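Local coordinates for protein 6-phosphogluconate dehydrogenase NAD-binding (Dyadobacter fermentans, PDB 4GBJ) that probably acts as an NAD(P)-dependent oxidoreductase of the 6-phosphogluconate and 3-hydroxyisobutyrate dehydrogenase type, at residues Val110-Tyr114 with Gly115-Val119; Gly199-Arg202 with Gln203-Tyr206; Thr248-Thr251 with Ala252-Asn256. One frame throughout, in Å; residues are numbered along the deposited sequence.

Contact 1. Residues Val110-Tyr114 with Gly115-Val119; sequences VHEWY and GAHYV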
loop_
_atom_site.group_PDB
_atom_site.type_symbol
_atom_site.label_atom_id
_atom_site.label_comp_id
_atom_site.label_asym_id
_atom_site.label_seq_id
_atom_site.Cartn_x
_atom_site.Cartn_y
_atom_site.Cartn_z
ATOM N N VAL B 110 -3.752 27.405 -24.204
ATOM C CA VAL B 110 -4.332 28.749 -24.218
ATOM C C VAL B 110 -3.332 29.765 -23.648
ATOM O O VAL B 110 -3.211 30.864 -24.184
ATOM C CB VAL B 110 -5.700 28.814 -23.482
ATOM C CG1 VAL B 110 -6.247 30.253 -23.426
ATOM C CG2 VAL B 110 -6.713 27.879 -24.142
ATOM N N HIS B 111 -2.566 29.386 -22.620
ATOM C CA HIS B 111 -1.554 30.274 -22.043
ATOM C C HIS B 111 -0.496 30.630 -23.082
ATOM O O HIS B 111 -0.114 31.778 -23.172
ATOM C CB HIS B 111 -0.907 29.642 -20.792
ATOM C CG HIS B 111 -1.755 29.687 -19.554
ATOM N ND1 HIS B 111 -3.008 29.087 -19.504
ATOM C CD2 HIS B 111 -1.484 30.222 -18.334
ATOM C CE1 HIS B 111 -3.463 29.294 -18.274
ATOM N NE2 HIS B 111 -2.563 29.927 -17.521
ATOM N N GLU B 112 -0.019 29.653 -23.849
ATOM C CA GLU B 112 0.981 29.893 -24.915
ATOM C C GLU B 112 0.495 30.807 -26.036
ATOM O O GLU B 112 1.335 31.372 -26.731
ATOM C CB GLU B 112 1.450 28.570 -25.546
ATOM C CG GLU B 112 2.243 27.683 -24.591
ATOM C CD GLU B 112 3.473 28.271 -23.902
ATOM O OE1 GLU B 112 3.873 27.722 -22.845
ATOM O OE2 GLU B 112 4.050 29.261 -24.418
ATOM N N TRP B 113 -0.827 30.971 -26.225
ATOM C CA TRP B 113 -1.337 31.898 -27.238
ATOM C C TRP B 113 -0.932 33.320 -26.924
ATOM O O TRP B 113 -0.740 34.124 -27.841
ATOM C CB TRP B 113 -2.868 31.878 -27.314
ATOM C CG TRP B 113 -3.528 30.576 -27.636
ATOM C CD1 TRP B 113 -2.955 29.440 -28.134
ATOM C CD2 TRP B 113 -4.931 30.342 -27.625
ATOM N NE1 TRP B 113 -3.901 28.446 -28.236
ATOM C CE2 TRP B 113 -5.135 28.988 -27.984
ATOM C CE3 TRP B 113 -6.037 31.129 -27.282
ATOM C CZ2 TRP B 113 -6.404 28.406 -28.009
ATOM C CZ3 TRP B 113 -7.299 30.555 -27.315
ATOM C CH2 TRP B 113 -7.475 29.203 -27.664
ATOM N N TYR B 114 -0.879 33.644 -25.610
ATOM C CA TYR B 114 -0.519 34.982 -25.110
ATOM C C TYR B 114 0.929 35.076 -24.596
ATOM O O TYR B 114 1.273 36.073 -23.973
ATOM C CB TYR B 114 -1.498 35.330 -23.977
ATOM C CG TYR B 114 -2.913 35.322 -24.505
ATOM C CD1 TYR B 114 -3.320 36.249 -25.461
ATOM C CD2 TYR B 114 -3.799 34.310 -24.164
ATOM C CE1 TYR B 114 -4.559 36.151 -26.078
ATOM C CE2 TYR B 114 -5.084 34.269 -24.691
ATOM C CZ TYR B 114 -5.453 35.177 -25.673
ATOM O OH TYR B 114 -6.696 35.151 -26.252
ATOM N N GLY B 115 1.766 34.072 -24.856
ATOM C CA GLY B 115 3.158 34.091 -24.402
ATOM C C GLY B 115 3.328 33.795 -22.914
ATOM O O GLY B 115 4.401 34.039 -22.364
ATOM N N ALA B 116 2.285 33.272 -22.251
ATOM C CA ALA B 116 2.318 32.911 -20.828
ATOM C C ALA B 116 2.633 31.416 -20.694
ATOM O O ALA B 116 2.551 30.678 -21.680
ATOM C CB ALA B 116 0.983 33.237 -20.168
ATOM N N HIS B 117 2.950 30.953 -19.485
ATOM C CA HIS B 117 3.299 29.554 -19.269
ATOM C C HIS B 117 2.458 28.950 -18.162
ATOM O O HIS B 117 2.382 29.489 -17.061
ATOM C CB HIS B 117 4.789 29.396 -18.913
ATOM C CG HIS B 117 5.728 30.099 -19.841
ATOM N ND1 HIS B 117 6.036 29.570 -21.063
ATOM C CD2 HIS B 117 6.451 31.232 -19.659
ATOM C CE1 HIS B 117 6.915 30.394 -21.612
ATOM N NE2 HIS B 117 7.145 31.445 -20.827
ATOM N N TYR B 118 1.887 27.790 -18.445
ATOM C CA TYR B 118 1.139 27.022 -17.485
ATOM C C TYR B 118 2.031 25.965 -16.879
ATOM O O TYR B 118 2.642 25.202 -17.610
ATOM C CB TYR B 118 -0.050 26.371 -18.166
ATOM C CG TYR B 118 -0.902 25.546 -17.233
ATOM C CD1 TYR B 118 -2.052 26.075 -16.664
ATOM C CD2 TYR B 118 -0.626 24.199 -17.014
ATOM C CE1 TYR B 118 -2.927 25.283 -15.942
ATOM C CE2 TYR B 118 -1.441 23.423 -16.193
ATOM C CZ TYR B 118 -2.595 23.969 -15.666
ATOM O OH TYR B 118 -3.423 23.234 -14.862
ATOM N N VAL B 119 2.131 25.940 -15.565
ATOM C CA VAL B 119 2.890 24.891 -14.851
ATOM C C VAL B 119 1.923 24.031 -14.053
ATOM O O VAL B 119 1.249 24.555 -13.174
ATOM C CB VAL B 119 3.962 25.500 -13.947
ATOM C CG1 VAL B 119 4.588 24.436 -13.042
ATOM C CG2 VAL B 119 5.038 26.162 -14.800
HETATM O O HOH W 1 1.714 26.922 -21.183
#
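The carbonyl oxygen of H111 is gripped by two backbone amides arriving from opposite faces of its plane: A116 N, 3.0 Å from H111 O, and Y114 N, 3.2 Å from it. A weak bond joins G115 N to E112 O. Together the A116 and G115 bonds form a Schellman motif that ends helix 101-113, with G115 at C-prime in a positive-phi conformation. The chain then enters strand 117-124, completing the beta-alpha-beta unit begun by strand 92-95 in the Rossmann-type domain. Beyond the turn, Y118 lies over one face of the H111 imidazole. Its CB sits 4.1 Å from the centroid of the H111 ring in a CH-pi contact, and its ring presents an edge to that face, the planes at 78°. CG of Y118 stands anti to the backbone N (chi1 -180°), which sends its OH to S95 and S104. H111 ND1 bonds L107 O, and NE2 bonds H93. With an alanine here, H93 ND1 would probably lose its partner and the Y118 edge the ring face it meets. E112 bends at chi2 (-55°), and its OE1 takes a weak bond from H117 ND1 and a water proton, the same water accepting from Y118 N.

Contact 2. Residues Gly199-Arg202 with Gln203-Tyr206; sequences GISR and QSIY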
loop_
_atom_site.group_PDB
_atom_site.type_symbol
_atom_site.label_atom_id
_atom_site.label_comp_id
_atom_site.label_asym_id
_atom_site.label_seq_id
_atom_site.Cartn_x
_atom_site.Cartn_y
_atom_site.Cartn_z
ATOM N N GLY B 199 -13.065 -13.944 13.427
ATOM C CA GLY B 199 -13.023 -13.707 14.866
ATOM C C GLY B 199 -11.795 -12.950 15.317
ATOM O O GLY B 199 -11.488 -13.004 16.488
ATOM N N ILE B 200 -11.067 -12.253 14.402
ATOM C CA ILE B 200 -9.867 -11.489 14.754
ATOM C C ILE B 200 -10.237 -10.010 14.751
ATOM O O ILE B 200 -10.866 -9.556 13.806
ATOM C CB ILE B 200 -8.722 -11.787 13.746
ATOM C CG1 ILE B 200 -8.262 -13.210 13.830
ATOM C CG2 ILE B 200 -7.562 -10.841 13.914
ATOM C CD1 ILE B 200 -7.613 -13.719 12.484
ATOM N N SER B 201 -9.815 -9.262 15.744
ATOM C CA SER B 201 -10.142 -7.836 15.793
ATOM C C SER B 201 -9.432 -7.082 14.660
ATOM O O SER B 201 -8.317 -7.439 14.265
ATOM C CB SER B 201 -9.783 -7.241 17.156
ATOM O OG SER B 201 -8.420 -6.882 17.169
ATOM N N ARG B 202 -10.114 -6.067 14.102
ATOM C CA ARG B 202 -9.591 -5.309 12.974
ATOM C C ARG B 202 -8.351 -4.511 13.429
ATOM O O ARG B 202 -7.375 -4.347 12.706
ATOM C CB ARG B 202 -10.691 -4.385 12.416
ATOM C CG ARG B 202 -11.914 -5.108 11.824
ATOM C CD ARG B 202 -13.017 -4.114 11.550
ATOM N NE ARG B 202 -12.753 -3.266 10.380
ATOM C CZ ARG B 202 -13.019 -3.601 9.112
ATOM N NH1 ARG B 202 -13.551 -4.777 8.827
ATOM N NH2 ARG B 202 -12.776 -2.741 8.121
ATOM N N GLN B 203 -8.404 -4.025 14.649
ATOM C CA GLN B 203 -7.326 -3.241 15.236
ATOM C C GLN B 203 -6.054 -4.091 15.366
ATOM O O GLN B 203 -4.974 -3.578 15.108
ATOM C CB GLN B 203 -7.749 -2.722 16.645
ATOM C CG GLN B 203 -6.720 -1.760 17.295
ATOM C CD GLN B 203 -6.544 -0.450 16.540
ATOM O OE1 GLN B 203 -7.420 -0.018 15.782
ATOM N NE2 GLN B 203 -5.437 0.250 16.775
ATOM N N SER B 204 -6.167 -5.361 15.784
ATOM C CA SER B 204 -4.969 -6.218 15.981
ATOM C C SER B 204 -4.271 -6.561 14.664
ATOM O O SER B 204 -3.043 -6.533 14.611
ATOM C CB SER B 204 -5.313 -7.490 16.762
ATOM O OG SER B 204 -6.121 -8.387 16.018
ATOM N N ILE B 205 -5.030 -6.917 13.614
ATOM C CA ILE B 205 -4.428 -7.173 12.291
ATOM C C ILE B 205 -3.828 -5.845 11.764
ATOM O O ILE B 205 -2.742 -5.847 11.199
ATOM C CB ILE B 205 -5.374 -7.856 11.244
ATOM C CG1 ILE B 205 -4.644 -8.019 9.892
ATOM C CG2 ILE B 205 -6.696 -7.078 11.010
ATOM C CD1 ILE B 205 -5.383 -8.878 8.857
ATOM N N TYR B 206 -4.548 -4.726 11.887
ATOM C CA TYR B 206 -4.027 -3.389 11.503
ATOM C C TYR B 206 -2.663 -3.061 12.194
ATOM O O TYR B 206 -1.683 -2.695 11.547
ATOM C CB TYR B 206 -5.065 -2.278 11.866
ATOM C CG TYR B 206 -4.482 -0.898 12.012
ATOM C CD1 TYR B 206 -4.085 -0.179 10.912
ATOM C CD2 TYR B 206 -4.253 -0.343 13.278
ATOM C CE1 TYR B 206 -3.469 1.072 11.045
ATOM C CE2 TYR B 206 -3.676 0.910 13.425
ATOM C CZ TYR B 206 -3.224 1.591 12.308
ATOM O OH TYR B 206 -2.674 2.850 12.444
#
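The start of helix 202-211, with S201 at its N-cap position, is formed here, where the link after helix 169-197 turns into the next helix. S204, three residues on, folds its hydroxyl back onto the N-cap residue: S204 OG donates to S201 O at 3.0 Å, tilted 32° from the carbonyl plane. That geometry follows from chi1 of 69°, which sets S204 OG between its own backbone N and carbonyl carbon. S201 has a similar torsion, 84°, and its OG comes 3.1 Å from S204 N and lies close to the S204 hydroxyl as well. The same S201 O also receives a long, weak bond from I205 N, while Y206 N makes a regular helical bond to R202 O at 3.0 Å.

Just upstream, G199 with its positive phi is the C-prime residue of a Schellman motif closing the long helix, so one helix stops and the next begins within a few residues. I200 follows that stop and lays CG2 against S204 OG, 3.5 Å away, giving the hydroxyl an aliphatic neighbour. On the helix, I205 CG2 rests 3.3 Å from R202 O. R202 reaches back to helix 169-197, where NH1 forms a salt bridge with E196 and bonds T193; its NH2 bonds V226 O of helix 217-228. I200, S204 and I205 pack against V172, F163 and A176 of the second subunit, respectively.

Contact 3. Residues Thr248-Thr251 with Ala252-Asn256; sequences TLQT and ASDVN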
loop_
_atom_site.group_PDB
_atom_site.type_symbol
_atom_site.label_atom_id
_atom_site.label_comp_id
_atom_site.label_asym_id
_atom_site.label_seq_id
_atom_site.Cartn_x
_atom_site.Cartn_y
_atom_site.Cartn_z
ATOM N N THR B 248 -8.969 9.471 -13.109
ATOM C CA THR B 248 -7.974 8.433 -13.358
ATOM C C THR B 248 -8.436 7.488 -14.472
ATOM O O THR B 248 -7.654 7.153 -15.377
ATOM C CB THR B 248 -7.703 7.704 -12.059
ATOM O OG1 THR B 248 -7.186 8.663 -11.138
ATOM C CG2 THR B 248 -6.769 6.496 -12.237
ATOM N N LEU B 249 -9.662 7.008 -14.378
ATOM C CA LEU B 249 -10.191 6.103 -15.392
ATOM C C LEU B 249 -10.238 6.763 -16.762
ATOM O O LEU B 249 -9.894 6.113 -17.747
ATOM C CB LEU B 249 -11.560 5.584 -15.005
ATOM C CG LEU B 249 -11.547 4.596 -13.842
ATOM C CD1 LEU B 249 -12.945 4.500 -13.173
ATOM C CD2 LEU B 249 -11.078 3.206 -14.327
ATOM N N GLN B 250 -10.620 8.050 -16.828
ATOM C CA GLN B 250 -10.624 8.754 -18.120
ATOM C C GLN B 250 -9.227 8.879 -18.660
ATOM O O GLN B 250 -9.010 8.720 -19.859
ATOM C CB GLN B 250 -11.245 10.148 -17.992
ATOM C CG GLN B 250 -11.464 10.864 -19.338
ATOM C CD GLN B 250 -12.456 10.097 -20.223
ATOM O OE1 GLN B 250 -13.579 9.815 -19.784
ATOM N NE2 GLN B 250 -12.088 9.712 -21.488
ATOM N N THR B 251 -8.290 9.284 -17.790
ATOM C CA THR B 251 -6.895 9.477 -18.162
ATOM C C THR B 251 -6.308 8.157 -18.692
ATOM O O THR B 251 -5.638 8.152 -19.727
ATOM C CB THR B 251 -6.117 10.023 -16.950
ATOM O OG1 THR B 251 -6.645 11.307 -16.664
ATOM C CG2 THR B 251 -4.634 10.121 -17.192
ATOM N N ALA B 252 -6.553 7.053 -17.992
ATOM C CA ALA B 252 -6.002 5.764 -18.408
ATOM C C ALA B 252 -6.661 5.312 -19.732
ATOM O O ALA B 252 -5.970 4.889 -20.654
ATOM C CB ALA B 252 -6.175 4.722 -17.286
ATOM N N SER B 253 -7.985 5.442 -19.841
ATOM C CA SER B 253 -8.697 5.060 -21.068
ATOM C C SER B 253 -8.153 5.783 -22.316
ATOM O O SER B 253 -7.940 5.161 -23.355
ATOM C CB SER B 253 -10.171 5.392 -20.935
ATOM O OG SER B 253 -10.834 4.895 -22.075
ATOM N N ASP B 254 -7.854 7.076 -22.179
ATOM C CA ASP B 254 -7.347 7.911 -23.260
ATOM C C ASP B 254 -5.992 7.459 -23.778
ATOM O O ASP B 254 -5.669 7.767 -24.907
ATOM C CB ASP B 254 -7.291 9.358 -22.816
ATOM C CG ASP B 254 -8.676 10.010 -22.741
ATOM O OD1 ASP B 254 -9.677 9.363 -23.180
ATOM O OD2 ASP B 254 -8.788 11.094 -22.144
ATOM N N VAL B 255 -5.214 6.692 -22.991
ATOM C CA VAL B 255 -3.923 6.137 -23.478
ATOM C C VAL B 255 -4.063 4.569 -23.565
ATOM O O VAL B 255 -3.061 3.829 -23.576
ATOM C CB VAL B 255 -2.744 6.599 -22.601
ATOM C CG1 VAL B 255 -2.605 8.105 -22.685
ATOM C CG2 VAL B 255 -2.870 6.128 -21.141
ATOM N N ASN B 256 -5.320 4.093 -23.715
ATOM C CA ASN B 256 -5.635 2.668 -23.853
ATOM C C ASN B 256 -5.009 1.793 -22.774
ATOM O O ASN B 256 -4.355 0.779 -23.067
ATOM C CB ASN B 256 -5.214 2.161 -25.252
ATOM C CG ASN B 256 -5.885 2.923 -26.333
ATOM O OD1 ASN B 256 -7.038 3.332 -26.194
ATOM N ND2 ASN B 256 -5.233 3.046 -27.435
#
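T248 O accepts the amide of A252, with 2.8 Å between T248 O and A252 N, in a regular i to i+4 bond within the last turns of helix 238-254, which a Schellman motif with N256 at C-prime closes. The methyl of A252 also lies against this carbonyl, and both residues pack on M194 of the second subunit. L249 repeats the pattern one step on, its O taking S253 N at 2.9 Å; its side chain is directed to helix 260-274, where it touches A262, D263 and R266.

Q250 adds a side-chain bond to the backbone one. Its O accepts from D254 N at 3.1 Å, and its NE2 donates to D254 OD1 at 3.0 Å, spanning one helical turn along the exposed surface. The Q250 chain leaves with CG anti to the backbone N and bends at chi2 (63°), which brings the amide back alongside the helix to the carboxylate. The amide plane of Q250 and the carboxylate plane of D254 stand 48° apart; NE2 meets OD1 on its syn side, 30° out of the carboxylate plane.

T251 places OG1 beside its own backbone N, where it bonds L247 O of the preceding turn. Past it, K197 of the second subunit donates to V255 O, and V255 CG2 lies 3.7 Å from T251 O.

How the contacts relate
The three contacts follow one another along the chain without touching. Contact 1 lies in the Rossmann-type part of the chain, contacts 2 and 3 in the 3-hydroxyisobutyrate dehydrogenase-like part that follows. Contacts 1 and 2 lie on opposite sides of the chain's centre, their own centres 53 Å apart. Contact 3 is nearer to contact 1, about 12 Å between nearest atoms, and helix 101-113, which ends in contact 1, also supplies P101 and E102 as neighbours of T251 and D254. Contacts 2 and 3, with centres 36 Å apart, both meet the second subunit; contact 1 does not. E154 and V157, which bind the sodium ion, belong to none of the three contacts.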